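Local coordinates for Alr4995 protein (Nostoc sp., PDB 6LRF) that acts as a bifunctional enzyme, an arginine dihydrolase that is also an ornithine cyclodeaminase, with its arginine-hydrolysing part in the guanidine-modifying superfamily, at residues L66-N71 with K263-R268; A72-G77 with E118-A123; F7-P12 with A52-V57. All coordinates share one frame; numbering follows the deposited sequence.

How the contacts relate
Contact 3 is the first to close along the chain: residues 7-12 pair with 52-57, and the loop between them carries helix 34-49. Contact 1 then opens at 66-71 and is not completed until 263-268, which comes back to a loop 192 residues earlier in the chain. Inside that long loop nests contact 2, where 72-77, directly following 66-71, meets 118-123. No two loops cross. Contact 1 is the hub: Leu267 O accepts from Leu8 N of contact 3, while Asn71 ND2 reaches Glu118 O of contact 2. Contacts 2 and 3 do not touch each other, so strands 6-9 and 53-56 are tied to strand 73-76 and loop 118-123 through contact 1.

Contact 1 (L66-N71 with K263-R268); sequences LVFTAN and KCLTLR
The Phe68 ring overlaps Cys264 and Leu265 obliquely, its CD1 lying 3.7 Å from Cys264 CB and its CE1 3.6 Å from Leu265 CD2. A chi1 of -69° sets CG anti to the carbonyl carbon, and from there the CD1-CE1 side of the ring meets both residues, while Val67 CG2 stands 4.0 Å above the plane of the Phe68 ring, over its centre. Cys264 SG approaches slantwise as a sulfur-aromatic contact, 5.5 Å from the Phe68 ring centroid. A leucine in place of Phe68 would probably leave Cys264 without its aromatic neighbour and open a gap beneath Val67 CG2.

Backbone polarity is met close by. The inverse gamma turn centred on Phe68 leads into a 3-10 turn whose Ala70 N donates to Cys264 O (3.2 Å, 157° at the hydrogen), arriving from above the carbonyl plane. Farther along, Leu267 CB rests 3.5 Å from Thr69 O, while the Thr69 hydroxyl is hydrogen-bonded to Leu8 O of strand 6-9.

This buried junction lies between two helices: Leu265 and Thr266 pack on Leu44 and Leu48 of helix 34-49, Leu66 and Leu267 on Phe97 and Phe101 of helix 93-103, and strand 267-268 pairs with strand 6-9.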
loop_
_atom_site.group_PDB
_atom_site.type_symbol
_atom_site.label_atom_id
_atom_site.label_comp_id
_atom_site.label_asym_id
_atom_site.label_seq_id
_atom_site.Cartn_x
_atom_site.Cartn_y
_atom_site.Cartn_z
ATOM N N LEU B 66 -9.009 -47.453 -23.292
ATOM C CA LEU B 66 -9.552 -48.751 -22.913
ATOM C C LEU B 66 -8.568 -49.515 -22.011
ATOM O O LEU B 66 -8.961 -50.414 -21.272
ATOM C CB LEU B 66 -9.898 -49.567 -24.158
ATOM C CG LEU B 66 -10.909 -50.692 -23.951
ATOM C CD1 LEU B 66 -12.311 -50.123 -23.911
ATOM C CD2 LEU B 66 -10.786 -51.767 -25.029
ATOM N N VAL B 67 -7.292 -49.136 -22.047
ATOM C CA VAL B 67 -6.295 -49.739 -21.170
ATOM C C VAL B 67 -6.564 -49.417 -19.695
ATOM O O VAL B 67 -6.052 -50.085 -18.797
ATOM C CB VAL B 67 -4.870 -49.262 -21.523
ATOM C CG1 VAL B 67 -4.458 -49.783 -22.889
ATOM C CG2 VAL B 67 -4.793 -47.734 -21.483
ATOM N N PHE B 68 -7.364 -48.388 -19.450
ATOM C CA PHE B 68 -7.646 -47.959 -18.083
ATOM C C PHE B 68 -8.910 -48.647 -17.570
ATOM O O PHE B 68 -9.967 -48.025 -17.384
ATOM C CB PHE B 68 -7.755 -46.438 -18.023
ATOM C CG PHE B 68 -6.428 -45.737 -18.241
ATOM C CD1 PHE B 68 -5.272 -46.212 -17.615
ATOM C CD2 PHE B 68 -6.331 -44.635 -19.086
ATOM C CE1 PHE B 68 -4.045 -45.585 -17.813
ATOM C CE2 PHE B 68 -5.109 -43.993 -19.291
ATOM C CZ PHE B 68 -3.965 -44.465 -18.658
ATOM N N THR B 69 -8.778 -49.953 -17.352
ATOM C CA THR B 69 -9.903 -50.795 -16.950
ATOM C C THR B 69 -10.457 -50.448 -15.571
ATOM O O THR B 69 -11.586 -50.813 -15.275
ATOM C CB THR B 69 -9.507 -52.282 -16.947
ATOM O OG1 THR B 69 -8.334 -52.451 -16.144
ATOM C CG2 THR B 69 -9.237 -52.772 -18.369
ATOM N N ALA B 70 -9.671 -49.761 -14.729
ATOM C CA ALA B 70 -10.179 -49.246 -13.451
ATOM C C ALA B 70 -11.510 -48.530 -13.664
ATOM O O ALA B 70 -12.426 -48.611 -12.829
ATOM C CB ALA B 70 -9.162 -48.300 -12.784
ATOM N N ASN B 71 -11.634 -47.866 -14.808
ATOM C CA ASN B 71 -12.833 -47.093 -15.112
ATOM C C ASN B 71 -13.913 -47.874 -15.841
ATOM O O ASN B 71 -14.905 -47.303 -16.225
ATOM C CB ASN B 71 -12.473 -45.860 -15.946
ATOM C CG ASN B 71 -11.338 -45.057 -15.332
ATOM O OD1 ASN B 71 -10.290 -44.873 -15.950
ATOM N ND2 ASN B 71 -11.536 -44.599 -14.097
ATOM N N LYS B 263 -2.770 -48.773 -10.614
ATOM C CA LYS B 263 -4.148 -49.045 -10.225
ATOM C C LYS B 263 -5.130 -48.743 -11.373
ATOM O O LYS B 263 -6.119 -49.458 -11.541
ATOM C CB LYS B 263 -4.505 -48.230 -8.971
ATOM C CG LYS B 263 -5.929 -48.404 -8.432
ATOM C CD LYS B 263 -6.133 -49.747 -7.732
ATOM C CE LYS B 263 -7.173 -49.637 -6.614
ATOM N NZ LYS B 263 -6.548 -49.257 -5.317
ATOM N N CYS B 264 -4.850 -47.703 -12.165
ATOM C CA CYS B 264 -5.723 -47.318 -13.277
ATOM C C CYS B 264 -5.772 -48.391 -14.352
ATOM O O CYS B 264 -6.780 -48.546 -15.036
ATOM C CB CYS B 264 -5.259 -46.001 -13.915
ATOM S SG CYS B 264 -5.732 -44.506 -13.017
ATOM N N LEU B 265 -4.665 -49.120 -14.495
ATOM C CA LEU B 265 -4.515 -50.123 -15.544
ATOM C C LEU B 265 -5.149 -51.474 -15.173
ATOM O O LEU B 265 -5.149 -52.405 -15.981
ATOM C CB LEU B 265 -3.025 -50.301 -15.864
ATOM C CG LEU B 265 -2.416 -49.127 -16.644
ATOM C CD1 LEU B 265 -0.886 -49.222 -16.703
ATOM C CD2 LEU B 265 -3.020 -49.048 -18.043
ATOM N N THR B 266 -5.700 -51.557 -13.961
ATOM C CA THR B 266 -6.248 -52.795 -13.414
ATOM C C THR B 266 -7.652 -52.599 -12.838
ATOM O O THR B 266 -8.007 -51.514 -12.375
ATOM C CB THR B 266 -5.361 -53.382 -12.268
ATOM O OG1 THR B 266 -5.488 -52.571 -11.086
ATOM C CG2 THR B 266 -3.890 -53.476 -12.675
ATOM N N LEU B 267 -8.439 -53.667 -12.842
ATOM C CA LEU B 267 -9.705 -53.690 -12.128
ATOM C C LEU B 267 -9.820 -55.024 -11.394
ATOM O O LEU B 267 -9.754 -56.087 -12.016
ATOM C CB LEU B 267 -10.868 -53.487 -13.095
ATOM C CG LEU B 267 -12.276 -53.556 -12.512
ATOM C CD1 LEU B 267 -12.514 -52.447 -11.498
ATOM C CD2 LEU B 267 -13.292 -53.491 -13.624
ATOM N N ARG B 268 -9.956 -54.980 -10.074
ATOM C CA ARG B 268 -10.160 -56.205 -9.310
ATOM C C ARG B 268 -11.601 -56.692 -9.482
ATOM O O ARG B 268 -12.545 -56.010 -9.084
ATOM C CB ARG B 268 -9.836 -55.978 -7.834
ATOM C CG ARG B 268 -10.147 -57.164 -6.937
ATOM C CD ARG B 268 -9.325 -57.132 -5.654
ATOM N NE ARG B 268 -9.694 -58.228 -4.753
ATOM C CZ ARG B 268 -8.913 -58.681 -3.777
ATOM N NH1 ARG B 268 -7.720 -58.136 -3.583
ATOM N NH2 ARG B 268 -9.317 -59.685 -3.009
HETATM O O HOH W 1 -4.651 -52.449 -18.370
#

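Contact 2 (A72-G77 with E118-A123); sequences AGLVLG and EGAGDA
Two sets of torsions bring strand 73-76 and the loop 118-123 together. Leu74 places CG opposite its own amide nitrogen (chi1 167°) and then turns at chi2 (66°), which carries both methyls to the loop; Gly119 has a positive phi of 77°, a conformation that favours glycine, and its CA lies 3.5 Å from Gly73 C. The CA atoms of Gly73 and Gly119 are just 3.7 Å apart, and neither residue puts a side chain between the backbones. A CB on Gly119 would point toward the strand and fall about 2.9 Å from Gly73 N, so the absence of one is part of the fit.

A single hydrogen bond crosses the contact, from Ala120 N to Gly73 O at 3.1 Å. It is bent, and the donor stands well above the carbonyl plane, so the geometry differs from the pairing of regular sheet strands. The loop keeps its own shape through a beta turn, in which Asp122 N donates to Gly119 O at 3.0 Å.

Beyond the glycines the contact is carried by the Leu74 side chain, which divides its branch: CD2 meets Ala123 CB at 4.0 Å, while CD1 lies 3.6 Å from Ala123 O. Leu152 of helix 145-152 and Phe117 also pack on Leu74.

Glu118, at the start of 118-123, is salt-bridged to Arg139 and hydrogen-bonded to His168. A carboxylate set beside a histidine is consistent with the active-site architecture of guanidine-modifying enzymes, where loops between the blades of an alpha/beta propeller line a central pocket.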
loop_
_atom_site.group_PDB
_atom_site.type_symbol
_atom_site.label_atom_id
_atom_site.label_comp_id
_atom_site.label_asym_id
_atom_site.label_seq_id
_atom_site.Cartn_x
_atom_site.Cartn_y
_atom_site.Cartn_z
ATOM N N ALA B 72 -13.725 -49.168 -16.047
ATOM C CA ALA B 72 -14.754 -49.951 -16.730
ATOM C C ALA B 72 -16.072 -49.904 -15.961
ATOM O O ALA B 72 -17.151 -49.805 -16.540
ATOM C CB ALA B 72 -14.290 -51.412 -16.913
ATOM N N GLY B 73 -15.966 -49.979 -14.641
ATOM C CA GLY B 73 -17.123 -49.955 -13.780
ATOM C C GLY B 73 -16.686 -50.351 -12.383
ATOM O O GLY B 73 -15.499 -50.464 -12.101
ATOM N N LEU B 74 -17.654 -50.585 -11.514
ATOM C CA LEU B 74 -17.381 -50.859 -10.115
ATOM C C LEU B 74 -17.954 -52.214 -9.757
ATOM O O LEU B 74 -19.143 -52.452 -9.950
ATOM C CB LEU B 74 -18.000 -49.767 -9.235
ATOM C CG LEU B 74 -18.040 -50.106 -7.746
ATOM C CD1 LEU B 74 -16.639 -50.188 -7.197
ATOM C CD2 LEU B 74 -18.845 -49.064 -7.020
ATOM N N VAL B 75 -17.120 -53.093 -9.222
ATOM C CA VAL B 75 -17.529 -54.468 -8.986
ATOM C C VAL B 75 -17.675 -54.777 -7.497
ATOM O O VAL B 75 -16.779 -54.488 -6.708
ATOM C CB VAL B 75 -16.507 -55.451 -9.607
ATOM C CG1 VAL B 75 -16.796 -56.887 -9.156
ATOM C CG2 VAL B 75 -16.515 -55.334 -11.124
ATOM N N LEU B 76 -18.796 -55.376 -7.108
ATOM C CA LEU B 76 -18.919 -55.959 -5.766
ATOM C C LEU B 76 -19.708 -57.264 -5.849
ATOM O O LEU B 76 -20.868 -57.251 -6.253
ATOM C CB LEU B 76 -19.613 -54.995 -4.797
ATOM C CG LEU B 76 -19.708 -55.512 -3.353
ATOM C CD1 LEU B 76 -18.325 -55.787 -2.764
ATOM C CD2 LEU B 76 -20.502 -54.574 -2.463
ATOM N N GLY B 77 -19.096 -58.378 -5.453
ATOM C CA GLY B 77 -19.754 -59.672 -5.562
ATOM C C GLY B 77 -20.058 -60.000 -7.019
ATOM O O GLY B 77 -19.183 -59.916 -7.886
ATOM N N GLU B 118 -17.442 -43.006 -12.962
ATOM C CA GLU B 118 -16.327 -43.616 -13.684
ATOM C C GLU B 118 -15.664 -44.787 -12.963
ATOM O O GLU B 118 -14.444 -44.968 -13.016
ATOM C CB GLU B 118 -15.316 -42.529 -14.053
ATOM C CG GLU B 118 -15.981 -41.538 -15.029
ATOM C CD GLU B 118 -15.007 -40.670 -15.813
ATOM O OE1 GLU B 118 -13.804 -40.643 -15.473
ATOM O OE2 GLU B 118 -15.461 -40.007 -16.773
ATOM N N GLY B 119 -16.492 -45.609 -12.324
ATOM C CA GLY B 119 -16.076 -46.943 -11.916
ATOM C C GLY B 119 -15.202 -47.009 -10.687
ATOM O O GLY B 119 -15.279 -46.146 -9.803
ATOM N N ALA B 120 -14.364 -48.037 -10.620
ATOM C CA ALA B 120 -13.530 -48.216 -9.440
ATOM C C ALA B 120 -12.456 -47.135 -9.393
ATOM O O ALA B 120 -11.821 -46.926 -8.362
ATOM C CB ALA B 120 -12.904 -49.620 -9.422
ATOM N N GLY B 121 -12.253 -46.450 -10.513
ATOM C CA GLY B 121 -11.383 -45.287 -10.528
ATOM C C GLY B 121 -11.885 -44.138 -9.654
ATOM O O GLY B 121 -11.088 -43.315 -9.222
ATOM N N ASP B 122 -13.193 -44.093 -9.392
ATOM C CA ASP B 122 -13.806 -43.054 -8.551
ATOM C C ASP B 122 -14.515 -43.622 -7.331
ATOM O O ASP B 122 -15.137 -42.877 -6.570
ATOM C CB ASP B 122 -14.816 -42.210 -9.340
ATOM C CG ASP B 122 -14.331 -40.768 -9.588
ATOM O OD1 ASP B 122 -13.278 -40.381 -9.033
ATOM O OD2 ASP B 122 -15.018 -40.016 -10.319
ATOM N N ALA B 123 -14.452 -44.935 -7.145
ATOM C CA ALA B 123 -15.093 -45.547 -5.992
ATOM C C ALA B 123 -14.291 -46.750 -5.530
ATOM O O ALA B 123 -14.171 -47.745 -6.259
ATOM C CB ALA B 123 -16.505 -45.941 -6.311
#

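Contact 3 (F7-P12 with A52-V57)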
loop_
_atom_site.group_PDB
_atom_site.type_symbol
_atom_site.label_atom_id
_atom_site.label_comp_id
_atom_site.label_asym_id
_atom_site.label_seq_id
_atom_site.Cartn_x
_atom_site.Cartn_y
_atom_site.Cartn_z
ATOM N N PHE B 7 -7.841 -60.017 -11.746
ATOM C CA PHE B 7 -7.805 -58.624 -12.196
ATOM C C PHE B 7 -8.087 -58.558 -13.679
ATOM O O PHE B 7 -7.682 -59.443 -14.430
ATOM C CB PHE B 7 -6.448 -57.975 -11.924
ATOM C CG PHE B 7 -6.163 -57.757 -10.475
ATOM C CD1 PHE B 7 -6.478 -56.543 -9.869
ATOM C CD2 PHE B 7 -5.582 -58.763 -9.713
ATOM C CE1 PHE B 7 -6.221 -56.329 -8.521
ATOM C CE2 PHE B 7 -5.313 -58.564 -8.359
ATOM C CZ PHE B 7 -5.633 -57.339 -7.760
ATOM N N LEU B 8 -8.781 -57.507 -14.096
ATOM C CA LEU B 8 -9.025 -57.257 -15.506
ATOM C C LEU B 8 -8.051 -56.212 -16.023
ATOM O O LEU B 8 -7.896 -55.163 -15.396
ATOM C CB LEU B 8 -10.446 -56.777 -15.708
ATOM C CG LEU B 8 -10.823 -56.415 -17.126
ATOM C CD1 LEU B 8 -10.762 -57.675 -17.970
ATOM C CD2 LEU B 8 -12.199 -55.828 -17.097
HETATM N N MSE B 9 -7.392 -56.493 -17.146
HETATM C CA MSE B 9 -6.522 -55.505 -17.791
HETATM C C MSE B 9 -6.816 -55.407 -19.278
HETATM O O MSE B 9 -7.694 -56.085 -19.795
HETATM C CB MSE B 9 -5.047 -55.844 -17.578
HETATM C CG MSE B 9 -4.638 -55.832 -16.125
HETATM SE SE MSE B 9 -2.710 -56.103 -15.806
HETATM C CE MSE B 9 -1.993 -54.492 -16.687
ATOM N N CYS B 10 -6.092 -54.541 -19.966
ATOM C CA CYS B 10 -6.277 -54.403 -21.393
ATOM C C CYS B 10 -4.972 -53.928 -22.001
ATOM O O CYS B 10 -4.465 -52.854 -21.642
ATOM C CB CYS B 10 -7.418 -53.440 -21.711
ATOM S SG CYS B 10 -7.727 -53.199 -23.463
ATOM N N PRO B 11 -4.407 -54.745 -22.907
ATOM C CA PRO B 11 -3.103 -54.475 -23.518
ATOM C C PRO B 11 -3.097 -53.190 -24.354
ATOM O O PRO B 11 -4.122 -52.805 -24.922
ATOM C CB PRO B 11 -2.863 -55.720 -24.386
ATOM C CG PRO B 11 -4.220 -56.254 -24.667
ATOM C CD PRO B 11 -5.008 -55.990 -23.417
ATOM N N PRO B 12 -1.934 -52.522 -24.414
ATOM C CA PRO B 12 -1.778 -51.216 -25.064
ATOM C C PRO B 12 -1.679 -51.258 -26.585
ATOM O O PRO B 12 -0.960 -50.426 -27.140
ATOM C CB PRO B 12 -0.463 -50.696 -24.471
ATOM C CG PRO B 12 0.297 -51.919 -24.132
ATOM C CD PRO B 12 -0.713 -52.925 -23.689
ATOM N N ALA B 52 -1.577 -63.254 -9.020
ATOM C CA ALA B 52 -3.008 -63.318 -9.264
ATOM C C ALA B 52 -3.342 -63.723 -10.698
ATOM O O ALA B 52 -2.463 -63.817 -11.554
ATOM C CB ALA B 52 -3.655 -61.961 -8.930
ATOM N N ILE B 53 -4.633 -63.944 -10.942
ATOM C CA ILE B 53 -5.161 -64.257 -12.262
ATOM C C ILE B 53 -5.472 -62.966 -13.007
ATOM O O ILE B 53 -6.038 -62.039 -12.421
ATOM C CB ILE B 53 -6.453 -65.113 -12.160
ATOM C CG1 ILE B 53 -6.207 -66.385 -11.340
ATOM C CG2 ILE B 53 -7.016 -65.437 -13.542
ATOM C CD1 ILE B 53 -7.508 -67.126 -10.942
ATOM N N VAL B 54 -5.127 -62.889 -14.288
ATOM C CA VAL B 54 -5.427 -61.678 -15.047
ATOM C C VAL B 54 -6.212 -61.988 -16.312
ATOM O O VAL B 54 -5.723 -62.681 -17.196
ATOM C CB VAL B 54 -4.135 -60.897 -15.433
ATOM C CG1 VAL B 54 -4.470 -59.675 -16.287
ATOM C CG2 VAL B 54 -3.347 -60.494 -14.188
ATOM N N ASP B 55 -7.438 -61.480 -16.386
ATOM C CA ASP B 55 -8.211 -61.518 -17.613
ATOM C C ASP B 55 -7.913 -60.282 -18.431
ATOM O O ASP B 55 -7.471 -59.266 -17.893
ATOM C CB ASP B 55 -9.709 -61.594 -17.328
ATOM C CG ASP B 55 -10.114 -62.889 -16.644
ATOM O OD1 ASP B 55 -9.482 -63.943 -16.909
ATOM O OD2 ASP B 55 -11.073 -62.848 -15.843
ATOM N N LEU B 56 -8.169 -60.367 -19.729
ATOM C CA LEU B 56 -7.904 -59.263 -20.632
ATOM C C LEU B 56 -9.146 -58.926 -21.439
ATOM O O LEU B 56 -9.872 -59.826 -21.844
ATOM C CB LEU B 56 -6.744 -59.602 -21.569
ATOM C CG LEU B 56 -5.400 -59.984 -20.937
ATOM C CD1 LEU B 56 -4.411 -60.340 -22.036
ATOM C CD2 LEU B 56 -4.841 -58.851 -20.079
ATOM N N VAL B 57 -9.392 -57.627 -21.638
ATOM C CA VAL B 57 -10.390 -57.125 -22.583
ATOM C C VAL B 57 -9.747 -57.093 -23.957
ATOM O O VAL B 57 -8.547 -56.862 -24.053
ATOM C CB VAL B 57 -10.870 -55.678 -22.243
ATOM C CG1 VAL B 57 -11.968 -55.218 -23.212
ATOM C CG2 VAL B 57 -11.331 -55.564 -20.801
#
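Leu8 and Val57 form the tight part of this contact, Leu8 CD1 lying 3.6 Å from Val57 CG2 where the two branched side chains slant across each other. Nearby, Asp55 CB backs onto the same leucine methyl, and the Asp55 carboxylate pairs with Arg6. On the other face, Met9, a selenomethionine, lays its CG 3.9 Å from Val54 CG1, and a bend at chi3 (64°) takes the end of the chain away from the partner strand. The Phe7 ring instead receives Ala52 CB at its edge, in plane, 3.8 Å from CD2 of Phe7.

Four backbone bonds link 7-9 with 53-57 in parallel register, among them Phe7 N to Ile53 O at 2.8 Å and Val57 N to Met9 O at 2.9 Å. The short strand axes are turned 36° against each other, the twist of the sheet.

Packing relaxes toward solvent. Leu56 is exposed; its CD2 still reaches Met9 CB at 3.9 Å but comes no closer than 4.4 Å to Pro11 CD, and the far end of the Ile53 side chain leads away from the partner strand.

The pair exemplifies the beta-alpha-beta crossover: strand 6-9, helix 34-49 and strand 53-56 follow in order. Trp41, Leu44 and Tyr45 of that helix cover Met9 and Val54, Trp100 of helix 93-103 packs on Leu8 and Asp55, and strand 267-268 flanks strand 6-9 on its other edge.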